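Local structure of DNA polymerase (Pyrobaculum calidifontis, 5MDN) at residues W626-V638 with E748-E760. The protein probably catalyses template-directed DNA synthesis, adding deoxynucleotides from their triphosphates to a growing strand with release of diphosphate, as a family B polymerase. Residues are numbered along the deposited sequence; the frame is centred on the assembly and turned at random.
Sequences WCELAKEVQLNVV and EKQVIPAALRIAE
Helices 628-638 and 748-756 run in nearly the same direction, their axes crossing at -29° and coming within 8.4 Å, with A630 facing V751 and Q634 facing A754. Small residues permit this approach: CB of A754 lies 4.2 Å from CB of A630 and is also touched by CG2 of V633. W626, just ahead of the first helix, closes one flank by laying its six-membered ring over the same methyl, a CH-pi contact with A754 CB 4.1 Å from the ring centroid and 18° off the normal. The amide of Q750 also meets the indole, but too closely in the model to be interpreted. Replacing W626 by alanine removes the ring, which is likely to leave a gap beside the A754 methyl and R757 CD without its aromatic neighbour. Q634 carries its amide toward R757 on an extended chain whose chi1 of -156° turns CG away from the backbone N, and its NE2 comes 3.4 Å from CD of R757. Farther along, I758 CD1 meets CG1 of V637, CG of Q634 and CG2 of V638, the last at 3.9 Å, while V637 CG2 reaches the A755 methyl. Helix 647-666 packs against both segments, Y657 on V633 and V658 on A755, so that three helices following the palm pack together, consistent with the thumb of a family B polymerase.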
ATOM      1  N   TRP A 626      18.306  -4.928  16.192  1.00118.96           N
ATOM      2  CA  TRP A 626      19.117  -3.986  16.939  1.00116.81           C
ATOM      3  C   TRP A 626      18.299  -3.312  18.033  1.00112.75           C
ATOM      4  O   TRP A 626      17.072  -3.426  18.098  1.00119.60           O
ATOM      5  CB  TRP A 626      19.717  -2.911  16.045  1.00119.15           C
ATOM      6  CG  TRP A 626      20.738  -3.388  15.083  1.00120.42           C
ATOM      7  CD1 TRP A 626      21.476  -4.533  15.158  1.00118.49           C
ATOM      8  CD2 TRP A 626      21.225  -2.657  13.958  1.00119.29           C
ATOM      9  NE1 TRP A 626      22.352  -4.593  14.091  1.00118.17           N
ATOM     10  CE2 TRP A 626      22.221  -3.447  13.351  1.00118.32           C
ATOM     11  CE3 TRP A 626      20.898  -1.423  13.386  1.00118.17           C
ATOM     12  CZ2 TRP A 626      22.899  -3.040  12.202  1.00116.91           C
ATOM     13  CZ3 TRP A 626      21.575  -1.027  12.252  1.00116.87           C
ATOM     14  CH2 TRP A 626      22.560  -1.825  11.659  1.00116.13           C
ATOM     15  N   CYS A 627      19.008  -2.617  18.919  1.00108.33           N
ATOM     16  CA  CYS A 627      18.379  -1.702  19.855  1.00106.98           C
ATOM     17  C   CYS A 627      18.171  -0.342  19.189  1.00103.76           C
ATOM     18  O   CYS A 627      18.688  -0.065  18.104  1.00106.19           O
ATOM     19  CB  CYS A 627      19.234  -1.551  21.112  1.00106.94           C
ATOM     20  SG  CYS A 627      20.856  -0.794  20.824  1.00109.66           S
ATOM     21  N   GLU A 628      17.398   0.517  19.857  1.00104.95           N
ATOM     22  CA  GLU A 628      17.083   1.820  19.283  1.00101.10           C
ATOM     23  C   GLU A 628      18.265   2.780  19.322  1.00 96.06           C
ATOM     24  O   GLU A 628      18.255   3.781  18.599  1.00 97.09           O
ATOM     25  CB  GLU A 628      15.876   2.435  19.992  1.00103.60           C
ATOM     26  CG  GLU A 628      14.616   1.595  19.880  1.00105.75           C
ATOM     27  CD  GLU A 628      14.150   1.443  18.441  1.00102.85           C
ATOM     28  OE1 GLU A 628      14.241   2.427  17.679  1.00107.78           O
ATOM     29  OE2 GLU A 628      13.700   0.338  18.070  1.00 96.72           O
ATOM     30  N   LEU A 629      19.282   2.499  20.139  1.00 99.91           N
ATOM     31  CA  LEU A 629      20.507   3.288  20.072  1.00 96.67           C
ATOM     32  C   LEU A 629      21.301   2.955  18.814  1.00 93.50           C
ATOM     33  O   LEU A 629      21.872   3.849  18.178  1.00 95.56           O
ATOM     34  CB  LEU A 629      21.354   3.055  21.323  1.00 95.17           C
ATOM     35  CG  LEU A 629      22.700   3.780  21.359  1.00 96.35           C
ATOM     36  CD1 LEU A 629      22.502   5.282  21.225  1.00 95.65           C
ATOM     37  CD2 LEU A 629      23.461   3.449  22.635  1.00 97.56           C
ATOM     38  N   ALA A 630      21.353   1.671  18.444  1.00 91.90           N
ATOM     39  CA  ALA A 630      22.017   1.281  17.205  1.00 93.16           C
ATOM     40  C   ALA A 630      21.338   1.911  15.995  1.00 93.93           C
ATOM     41  O   ALA A 630      22.004   2.285  15.022  1.00 98.88           O
ATOM     42  CB  ALA A 630      22.041  -0.241  17.078  1.00 95.09           C
ATOM     43  N   LYS A 631      20.008   2.026  16.033  1.00 94.98           N
ATOM     44  CA  LYS A 631      19.287   2.703  14.960  1.00 92.31           C
ATOM     45  C   LYS A 631      19.641   4.184  14.911  1.00 89.56           C
ATOM     46  O   LYS A 631      19.824   4.750  13.826  1.00 87.36           O
ATOM     47  CB  LYS A 631      17.780   2.523  15.145  1.00 91.59           C
ATOM     48  CG  LYS A 631      17.288   1.089  15.035  1.00 90.50           C
ATOM     49  CD  LYS A 631      16.441   0.887  13.788  1.00 91.65           C
ATOM     50  CE  LYS A 631      15.612  -0.384  13.882  1.00 94.76           C
ATOM     51  NZ  LYS A 631      14.648  -0.323  15.017  1.00 95.46           N
ATOM     52  N   GLU A 632      19.724   4.829  16.078  1.00 86.18           N
ATOM     53  CA  GLU A 632      20.109   6.236  16.127  1.00 86.09           C
ATOM     54  C   GLU A 632      21.507   6.452  15.556  1.00 84.94           C
ATOM     55  O   GLU A 632      21.741   7.421  14.824  1.00 87.74           O
ATOM     56  CB  GLU A 632      20.039   6.739  17.571  1.00 89.33           C
ATOM     57  CG  GLU A 632      20.245   8.239  17.740  1.00 94.47           C
ATOM     58  CD  GLU A 632      19.184   9.058  17.032  1.00100.40           C
ATOM     59  OE1 GLU A 632      18.024   8.595  16.965  1.00104.25           O
ATOM     60  OE2 GLU A 632      19.506  10.165  16.550  1.00104.28           O
ATOM     61  N   VAL A 633      22.449   5.562  15.881  1.00 86.07           N
ATOM     62  CA  VAL A 633      23.812   5.710  15.372  1.00 84.44           C
ATOM     63  C   VAL A 633      23.963   5.204  13.942  1.00 80.41           C
ATOM     64  O   VAL A 633      24.967   5.519  13.293  1.00 84.70           O
ATOM     65  CB  VAL A 633      24.845   5.039  16.295  1.00 86.64           C
ATOM     66  CG1 VAL A 633      24.815   5.688  17.674  1.00 86.62           C
ATOM     67  CG2 VAL A 633      24.613   3.546  16.385  1.00 87.64           C
ATOM     68  N   GLN A 634      23.009   4.422  13.423  1.00 84.11           N
ATOM     69  CA  GLN A 634      23.032   4.125  11.993  1.00 86.18           C
ATOM     70  C   GLN A 634      22.641   5.351  11.187  1.00 82.56           C
ATOM     71  O   GLN A 634      23.283   5.679  10.183  1.00 78.52           O
ATOM     72  CB  GLN A 634      22.095   2.979  11.636  1.00 89.18           C
ATOM     73  CG  GLN A 634      22.505   2.286  10.352  1.00 88.67           C
ATOM     74  CD  GLN A 634      21.586   1.143   9.976  1.00 91.65           C
ATOM     75  OE1 GLN A 634      20.428   1.085  10.401  1.00 91.05           O
ATOM     76  NE2 GLN A 634      22.098   0.222   9.172  1.00 92.45           N
ATOM     77  N   LEU A 635      21.587   6.044  11.614  1.00 76.08           N
ATOM     78  CA  LEU A 635      21.405   7.441  11.244  1.00 76.06           C
ATOM     79  C   LEU A 635      22.551   8.246  11.853  1.00 77.55           C
ATOM     80  O   LEU A 635      23.475   7.663  12.428  1.00 82.64           O
ATOM     81  CB  LEU A 635      20.039   7.960  11.713  1.00 77.41           C
ATOM     82  CG  LEU A 635      18.820   7.694  10.816  1.00 79.55           C
ATOM     83  CD1 LEU A 635      18.556   6.199  10.655  1.00 80.00           C
ATOM     84  CD2 LEU A 635      17.585   8.382  11.373  1.00 77.55           C
ATOM     85  N   ASN A 636      22.529   9.571  11.722  1.00 73.13           N
ATOM     86  CA  ASN A 636      23.643  10.402  12.178  1.00 77.26           C
ATOM     87  C   ASN A 636      24.906  10.073  11.385  1.00 77.20           C
ATOM     88  O   ASN A 636      25.440  10.938  10.685  1.00 76.00           O
ATOM     89  CB  ASN A 636      23.897  10.231  13.683  1.00 79.06           C
ATOM     90  CG  ASN A 636      23.136  11.235  14.525  1.00 80.88           C
ATOM     91  OD1 ASN A 636      23.621  12.334  14.794  1.00 84.77           O
ATOM     92  ND2 ASN A 636      21.940  10.854  14.958  1.00 79.11           N
ATOM     93  N   VAL A 637      25.387   8.826  11.489  1.00 70.30           N
ATOM     94  CA  VAL A 637      26.514   8.376  10.668  1.00 70.16           C
ATOM     95  C   VAL A 637      26.217   8.607   9.192  1.00 68.25           C
ATOM     96  O   VAL A 637      27.026   9.187   8.458  1.00 68.75           O
ATOM     97  CB  VAL A 637      26.839   6.898  10.952  1.00 72.11           C
ATOM     98  CG1 VAL A 637      27.612   6.287   9.789  1.00 71.76           C
ATOM     99  CG2 VAL A 637      27.650   6.776  12.234  1.00 74.16           C
ATOM    100  N   VAL A 638      25.049   8.148   8.733  1.00 69.27           N
ATOM    101  CA  VAL A 638      24.628   8.436   7.365  1.00 66.12           C
ATOM    102  C   VAL A 638      24.530   9.940   7.150  1.00 66.39           C
ATOM    103  O   VAL A 638      24.989  10.470   6.129  1.00 66.42           O
ATOM    104  CB  VAL A 638      23.299   7.723   7.054  1.00 63.52           C
ATOM    105  CG1 VAL A 638      22.697   8.260   5.770  1.00 62.52           C
ATOM    106  CG2 VAL A 638      23.514   6.219   6.953  1.00 64.88           C
ATOM    107  N   GLU A 748      30.565  -3.316  21.547  1.00117.59           N
ATOM    108  CA  GLU A 748      31.325  -4.218  20.691  1.00122.55           C
ATOM    109  C   GLU A 748      30.497  -4.826  19.564  1.00127.35           C
ATOM    110  O   GLU A 748      30.972  -4.887  18.426  1.00130.47           O
ATOM    111  CB  GLU A 748      31.958  -5.332  21.524  1.00124.14           C
ATOM    112  CG  GLU A 748      33.052  -4.859  22.462  1.00122.97           C
ATOM    113  CD  GLU A 748      33.643  -5.990  23.276  1.00121.78           C
ATOM    114  OE1 GLU A 748      33.156  -7.134  23.140  1.00119.95           O
ATOM    115  OE2 GLU A 748      34.590  -5.733  24.052  1.00120.11           O
ATOM    116  N   LYS A 749      29.271  -5.281  19.823  1.00118.66           N
ATOM    117  CA  LYS A 749      28.591  -6.068  18.801  1.00124.10           C
ATOM    118  C   LYS A 749      27.428  -5.357  18.119  1.00127.93           C
ATOM    119  O   LYS A 749      26.745  -5.990  17.310  1.00125.34           O
ATOM    120  CB  LYS A 749      28.130  -7.414  19.370  1.00123.70           C
ATOM    121  CG  LYS A 749      27.184  -7.375  20.549  1.00119.03           C
ATOM    122  CD  LYS A 749      27.039  -8.784  21.107  1.00118.17           C
ATOM    123  CE  LYS A 749      26.429  -9.745  20.091  1.00116.64           C
ATOM    124  NZ  LYS A 749      24.972  -9.505  19.893  1.00113.28           N
ATOM    125  N   GLN A 750      27.186  -4.069  18.394  1.00119.97           N
ATOM    126  CA  GLN A 750      26.200  -3.336  17.596  1.00119.03           C
ATOM    127  C   GLN A 750      26.532  -1.871  17.320  1.00105.23           C
ATOM    128  O   GLN A 750      26.438  -1.450  16.164  1.00103.87           O
ATOM    129  CB  GLN A 750      24.782  -3.456  18.149  1.00125.87           C
ATOM    130  CG  GLN A 750      24.115  -4.641  17.490  1.00126.30           C
ATOM    131  CD  GLN A 750      24.528  -4.740  16.013  1.00126.26           C
ATOM    132  OE1 GLN A 750      24.367  -3.792  15.238  1.00130.26           O
ATOM    133  NE2 GLN A 750      25.094  -5.881  15.630  1.00125.09           N
ATOM    134  N   VAL A 751      26.901  -1.080  18.329  1.00107.37           N
ATOM    135  CA  VAL A 751      27.123   0.342  18.067  1.00102.35           C
ATOM    136  C   VAL A 751      28.252   0.517  17.056  1.00101.89           C
ATOM    137  O   VAL A 751      28.178   1.373  16.165  1.00105.40           O
ATOM    138  CB  VAL A 751      27.399   1.106  19.376  1.00102.24           C
ATOM    139  CG1 VAL A 751      27.980   2.481  19.083  1.00102.27           C
ATOM    140  CG2 VAL A 751      26.113   1.266  20.173  1.00104.48           C
ATOM    141  N   ILE A 752      29.301  -0.292  17.162  1.00109.79           N
ATOM    142  CA  ILE A 752      30.357  -0.282  16.148  1.00104.46           C
ATOM    143  C   ILE A 752      29.835  -0.946  14.870  1.00102.70           C
ATOM    144  O   ILE A 752      29.944  -0.340  13.795  1.00104.12           O
ATOM    145  CB  ILE A 752      31.654  -0.932  16.667  1.00101.18           C
ATOM    146  CG1 ILE A 752      32.587   0.119  17.273  1.00 99.02           C
ATOM    147  CG2 ILE A 752      32.390  -1.663  15.551  1.00 99.22           C
ATOM    148  CD1 ILE A 752      31.979   0.933  18.395  1.00100.34           C
ATOM    149  N   PRO A 753      29.267  -2.167  14.910  1.00100.65           N
ATOM    150  CA  PRO A 753      28.760  -2.767  13.658  1.00104.69           C
ATOM    151  C   PRO A 753      27.685  -1.951  12.956  1.00109.69           C
ATOM    152  O   PRO A 753      27.599  -2.009  11.722  1.00110.57           O
ATOM    153  CB  PRO A 753      28.222  -4.129  14.116  1.00103.03           C
ATOM    154  CG  PRO A 753      29.029  -4.452  15.298  1.00104.46           C
ATOM    155  CD  PRO A 753      29.250  -3.155  16.006  1.00102.27           C
ATOM    156  N   ALA A 754      26.852  -1.205  13.688  1.00107.19           N
ATOM    157  CA  ALA A 754      25.870  -0.358  13.018  1.00104.60           C
ATOM    158  C   ALA A 754      26.562   0.740  12.222  1.00 99.55           C
ATOM    159  O   ALA A 754      26.182   1.023  11.079  1.00 95.45           O
ATOM    160  CB  ALA A 754      24.897   0.242  14.031  1.00104.54           C
ATOM    161  N   ALA A 755      27.582   1.367  12.811  1.00 96.14           N
ATOM    162  CA  ALA A 755      28.400   2.309  12.059  1.00 95.59           C
ATOM    163  C   ALA A 755      29.210   1.601  10.982  1.00 96.89           C
ATOM    164  O   ALA A 755      29.464   2.178   9.919  1.00 99.38           O
ATOM    165  CB  ALA A 755      29.324   3.076  13.005  1.00 93.60           C
ATOM    166  N   LEU A 756      29.630   0.359  11.241  1.00 97.48           N
ATOM    167  CA  LEU A 756      30.366  -0.410  10.244  1.00 97.25           C
ATOM    168  C   LEU A 756      29.487  -0.935   9.119  1.00 94.99           C
ATOM    169  O   LEU A 756      30.027  -1.429   8.125  1.00 90.07           O
ATOM    170  CB  LEU A 756      31.094  -1.585  10.899  1.00 99.37           C
ATOM    171  CG  LEU A 756      32.257  -1.267  11.836  1.00 99.84           C
ATOM    172  CD1 LEU A 756      33.067  -2.525  12.077  1.00100.48           C
ATOM    173  CD2 LEU A 756      33.130  -0.158  11.266  1.00 99.06           C
ATOM    174  N   ARG A 757      28.160  -0.867   9.240  1.00 91.28           N
ATOM    175  CA  ARG A 757      27.359  -1.174   8.063  1.00 94.74           C
ATOM    176  C   ARG A 757      27.461  -0.073   7.017  1.00 96.61           C
ATOM    177  O   ARG A 757      27.076  -0.291   5.862  1.00100.47           O
ATOM    178  CB  ARG A 757      25.897  -1.425   8.434  1.00 95.91           C
ATOM    179  CG  ARG A 757      25.163  -2.209   7.355  1.00 96.80           C
ATOM    180  CD  ARG A 757      23.683  -2.406   7.625  1.00100.79           C
ATOM    181  NE  ARG A 757      23.058  -3.075   6.487  1.00104.47           N
ATOM    182  CZ  ARG A 757      21.780  -3.435   6.424  1.00106.45           C
ATOM    183  NH1 ARG A 757      20.965  -3.190   7.441  1.00106.36           N
ATOM    184  NH2 ARG A 757      21.320  -4.044   5.340  1.00107.09           N
ATOM    185  N   ILE A 758      27.990   1.088   7.391  1.00 97.04           N
ATOM    186  CA  ILE A 758      28.430   2.075   6.418  1.00 94.06           C
ATOM    187  C   ILE A 758      29.930   2.230   6.611  1.00 93.98           C
ATOM    188  O   ILE A 758      30.409   3.247   7.123  1.00 83.94           O
ATOM    189  CB  ILE A 758      27.696   3.421   6.561  1.00 92.66           C
ATOM    190  CG1 ILE A 758      26.184   3.208   6.603  1.00 85.86           C
ATOM    191  CG2 ILE A 758      28.049   4.325   5.402  1.00 95.91           C
ATOM    192  CD1 ILE A 758      25.612   3.147   7.999  1.00 83.90           C
ATOM    193  N   ALA A 759      30.679   1.201   6.222  1.00 98.43           N
ATOM    194  CA  ALA A 759      32.125   1.224   6.384  1.00 96.81           C
ATOM    195  C   ALA A 759      32.798   1.053   5.034  1.00 95.18           C
ATOM    196  O   ALA A 759      33.662   0.189   4.858  1.00 93.57           O
ATOM    197  CB  ALA A 759      32.579   0.138   7.353  1.00100.02           C
ATOM    198  N   GLU A 760      32.399   1.872   4.070  1.00 99.77           N
ATOM    199  CA  GLU A 760      32.979   1.830   2.735  1.00 97.83           C
ATOM    200  C   GLU A 760      34.334   2.520   2.669  1.00 97.82           C
ATOM    201  O   GLU A 760      34.742   2.944   1.567  1.00 94.33           O
ATOM    202  CB  GLU A 760      32.005   2.442   1.721  1.00 98.33           C
ATOM    203  CG  GLU A 760      31.484   3.850   2.091  1.00101.83           C
ATOM    204  CD  GLU A 760      32.451   4.969   1.749  1.00108.14           C
ATOM    205  OE1 GLU A 760      33.146   4.823   0.710  1.00111.32           O
ATOM    206  OE2 GLU A 760      32.443   6.014   2.464  1.00112.20           O
TER